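PDB 3PFD: acyl-CoA dehydrogenase from Mycobacterium thermoresistibile, which probably catalyses the FAD-dependent 2,3-dehydrogenation of saturated acyl-CoA thioesters, passing the electrons on to an acceptor. Local coordinates for residues S62-S65 against A66-V69; D79-A82 against T83-I87. All blocks are in the same frame, centred on the assembly; numbering follows the deposited sequence.

Contact 1 of 2, residues S62-S65 against A66-V69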
# COMPACT_ATOMS: atom_id res chain seq x y z
N SER C 62 24.68 -33.45 8.08
CA SER C 62 23.89 -33.91 6.95
C SER C 62 24.37 -33.26 5.63
O SER C 62 23.76 -33.48 4.58
CB SER C 62 22.41 -33.64 7.17
OG SER C 62 22.17 -32.24 7.08
N GLY C 63 25.45 -32.48 5.69
CA GLY C 63 26.03 -31.84 4.52
C GLY C 63 25.18 -30.75 3.88
O GLY C 63 25.25 -30.55 2.69
N PHE C 64 24.39 -30.05 4.69
CA PHE C 64 23.53 -28.96 4.19
C PHE C 64 24.07 -27.55 4.44
O PHE C 64 23.40 -26.57 4.11
CB PHE C 64 22.10 -29.09 4.75
CG PHE C 64 21.23 -29.99 3.94
CD1 PHE C 64 20.85 -29.65 2.64
CD2 PHE C 64 20.77 -31.20 4.47
CE1 PHE C 64 20.05 -30.49 1.89
CE2 PHE C 64 19.96 -32.04 3.72
CZ PHE C 64 19.60 -31.68 2.42
N SER C 65 25.29 -27.44 4.95
CA SER C 65 25.76 -26.14 5.44
C SER C 65 26.38 -25.23 4.39
O SER C 65 26.47 -24.01 4.61
CB SER C 65 26.71 -26.33 6.61
OG SER C 65 27.96 -26.79 6.13
N ALA C 66 26.84 -25.79 3.28
CA ALA C 66 27.47 -24.98 2.24
C ALA C 66 27.44 -25.70 0.89
O ALA C 66 28.50 -25.95 0.28
CB ALA C 66 28.93 -24.62 2.64
N ILE C 67 26.23 -26.03 0.43
CA ILE C 67 26.07 -26.92 -0.73
C ILE C 67 26.53 -26.32 -2.06
O ILE C 67 26.67 -27.04 -3.04
CB ILE C 67 24.65 -27.50 -0.87
CG1 ILE C 67 23.65 -26.41 -1.30
CG2 ILE C 67 24.23 -28.20 0.43
CD1 ILE C 67 22.22 -26.89 -1.37
N HIS C 68 26.77 -25.01 -2.08
CA HIS C 68 27.17 -24.28 -3.29
C HIS C 68 28.65 -24.51 -3.67
O HIS C 68 29.03 -24.30 -4.83
CB HIS C 68 26.95 -22.78 -3.08
CG HIS C 68 27.82 -22.21 -2.00
ND1 HIS C 68 27.54 -22.40 -0.66
CD2 HIS C 68 29.00 -21.55 -2.06
CE1 HIS C 68 28.50 -21.84 0.06
NE2 HIS C 68 29.40 -21.32 -0.76
N VAL C 69 29.48 -24.91 -2.70
CA VAL C 69 30.92 -25.09 -2.96
C VAL C 69 31.09 -26.10 -4.10
O VAL C 69 30.54 -27.20 -4.04
CB VAL C 69 31.70 -25.56 -1.69
CG1 VAL C 69 33.19 -25.65 -2.01
CG2 VAL C 69 31.47 -24.61 -0.50
O HOH W 1 27.67 -28.72 2.34
O HOH W 2 24.10 -24.86 1.78
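The CG2 methyl of Ile-67 lies over the backbone of the residues three and four positions before it, 3.4 Å from Gly-63 O and 3.9 Å from Phe-64 CA. Its approach to the Phe-64 ring is oblique and looser, with Ile-67 CG2 4.3 Å from Phe-64 CD1. The torsion of Ile-67 explains which branch does the touching: with chi1 at 71°, CG1 sits between the backbone N and the carbonyl carbon, while CG2 stands beside the N and is directed back at Gly-63 and Phe-64. No direct hydrogen bond joins 62-65 to 66-69; two waters do that work. One donates to Gly-63 O, a weak bond, and accepts from Ala-66 N at 3.2 Å. The other donates to Phe-64 O at 3.0 Å and accepts from Ile-67 N at 2.8 Å, so each water spans a carbonyl and an amide three residues further on. The stretch leaves helix 53-61 through a Schellman motif, in which Gly-63 takes a positive phi of 68°, and then folds into a type I beta turn from Ala-66 to Val-69. The bond closing that turn, from Val-69 N to Ala-66 O, is weak at 3.3 Å. This linker belongs to the N-terminal domain of the acyl-CoA dehydrogenase fold. Phe-64 turns from the linker to Leu-26 and Ile-30 of helix 24-47, whereas Ala-66 packs on Asn-104 and Val-127. Ser-65 O accepts from Asn-104 ND2, and His-68 NE2 is hydrogen-bonded to Thr-108 OG1 of helix 95-114.

Contact 2 of 2, residues D79-A82 against T83-I87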
# COMPACT_ATOMS: atom_id res chain seq x y z
N ASP C 79 23.31 -26.55 -7.61
CA ASP C 79 22.95 -25.38 -8.41
C ASP C 79 22.36 -24.31 -7.46
O ASP C 79 21.98 -24.60 -6.32
CB ASP C 79 21.95 -25.78 -9.49
CG ASP C 79 20.59 -26.17 -8.91
OD1 ASP C 79 19.89 -25.28 -8.40
OD2 ASP C 79 20.23 -27.36 -8.93
N SER C 80 22.29 -23.07 -7.94
CA SER C 80 22.00 -21.92 -7.08
C SER C 80 20.55 -21.86 -6.60
O SER C 80 20.26 -21.22 -5.58
CB SER C 80 22.36 -20.62 -7.78
OG SER C 80 21.59 -20.49 -8.96
N VAL C 81 19.64 -22.49 -7.35
CA VAL C 81 18.25 -22.62 -6.91
C VAL C 81 18.18 -23.59 -5.71
O VAL C 81 17.48 -23.33 -4.73
CB VAL C 81 17.29 -23.09 -8.06
CG1 VAL C 81 15.89 -23.31 -7.55
CG2 VAL C 81 17.27 -22.11 -9.25
N ALA C 82 18.92 -24.71 -5.80
CA ALA C 82 18.98 -25.66 -4.69
C ALA C 82 19.50 -24.96 -3.41
O ALA C 82 18.91 -25.08 -2.33
CB ALA C 82 19.86 -26.87 -5.06
N THR C 83 20.57 -24.19 -3.56
CA THR C 83 21.10 -23.39 -2.47
C THR C 83 20.03 -22.44 -1.89
O THR C 83 19.90 -22.40 -0.67
CB THR C 83 22.35 -22.65 -2.89
OG1 THR C 83 23.37 -23.61 -3.21
CG2 THR C 83 22.86 -21.77 -1.77
N CYS C 84 19.25 -21.76 -2.74
CA CYS C 84 18.13 -20.92 -2.26
C CYS C 84 17.10 -21.73 -1.46
O CYS C 84 16.59 -21.27 -0.43
CB CYS C 84 17.42 -20.14 -3.39
SG CYS C 84 18.33 -18.77 -4.10
N ILE C 85 16.73 -22.90 -1.96
CA ILE C 85 15.71 -23.71 -1.29
C ILE C 85 16.16 -24.12 0.13
O ILE C 85 15.38 -24.12 1.07
CB ILE C 85 15.25 -24.92 -2.18
CG1 ILE C 85 14.41 -24.38 -3.36
CG2 ILE C 85 14.48 -25.96 -1.35
CD1 ILE C 85 14.22 -25.35 -4.58
N VAL C 86 17.45 -24.43 0.27
CA VAL C 86 18.03 -24.80 1.57
C VAL C 86 17.89 -23.61 2.53
O VAL C 86 17.27 -23.73 3.61
CB VAL C 86 19.52 -25.33 1.42
CG1 VAL C 86 20.27 -25.46 2.80
CG2 VAL C 86 19.52 -26.65 0.71
N ILE C 87 18.36 -22.45 2.09
CA ILE C 87 18.31 -21.25 2.92
C ILE C 87 16.88 -20.89 3.32
O ILE C 87 16.62 -20.60 4.50
CB ILE C 87 19.03 -20.09 2.23
CG1 ILE C 87 20.54 -20.39 2.24
CG2 ILE C 87 18.71 -18.73 2.88
CD1 ILE C 87 21.28 -19.72 1.12
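With CG1 of Val-81 trans to its backbone N (chi1 176°) and CG1 of Ile-85 swung beside its own N (chi1 -71°), the two side chains meet one helical turn apart, Val-81 CG1 lying 4.0 Å from Ile-85 CD1. They cross at a slant, and the Ile-85 chain also runs past the carbonyl of Val-81, with Ile-85 CG1 3.5 Å from Val-81 O. Here helix 80-91 begins, and Asp-79 is its N-cap: Asp-79 OD1 accepts from Ala-82 N at 2.8 Å with an N-H...O angle of 163°, the donor standing above the carboxylate plane. The other carboxylate oxygen, OD2, is held by His-23 NE2. Four i to i+4 bonds then start the helix. Thr-83 N bonds to Asp-79 O at 3.1 Å, and Cys-84 N, Ile-85 N and Val-86 N bond in turn to Ser-80 O, Val-81 O and Ala-82 O. On one side of this helix start, Cys-84 touches Val-312 and Ala-316 of helix 292-321, and Ser-80 OG is hydrogen-bonded to Ala-316 O. Ala-82 and Val-86 instead touch Leu-26 of helix 24-47. The capping bond gives Ala-82 N, a first-turn amide with no earlier helical carbonyl to use, an acceptor, and the helix N-terminus would tend to stabilise an ionised Asp-79, although the neighbouring Glu-320 may offset part of this.

In the fold
Both contacts are buried parts of the N-terminal domain, and their centres lie about 10 Å apart. Contact 1 is the irregular linker after helix 53-61, and contact 2 opens the next helix, 80-91. They meet directly: Ile-67 CD1 packs 3.4 Å from Val-86 CG2, and Ile-67 CG1 equally close to Thr-83 OG1. Helix 24-47 is common to both, receiving Phe-64 from one and Ala-82, Ile-85 and Val-86 from the other. Beyond it they diverge, 62-69 reaching helices 95-114 and 117-129 while 79-87 faces helices 292-321 and 256-280. Water bridges stand in for direct bonds across the linker, whereas the helix start relies on main-chain bonds and a carboxylate cap.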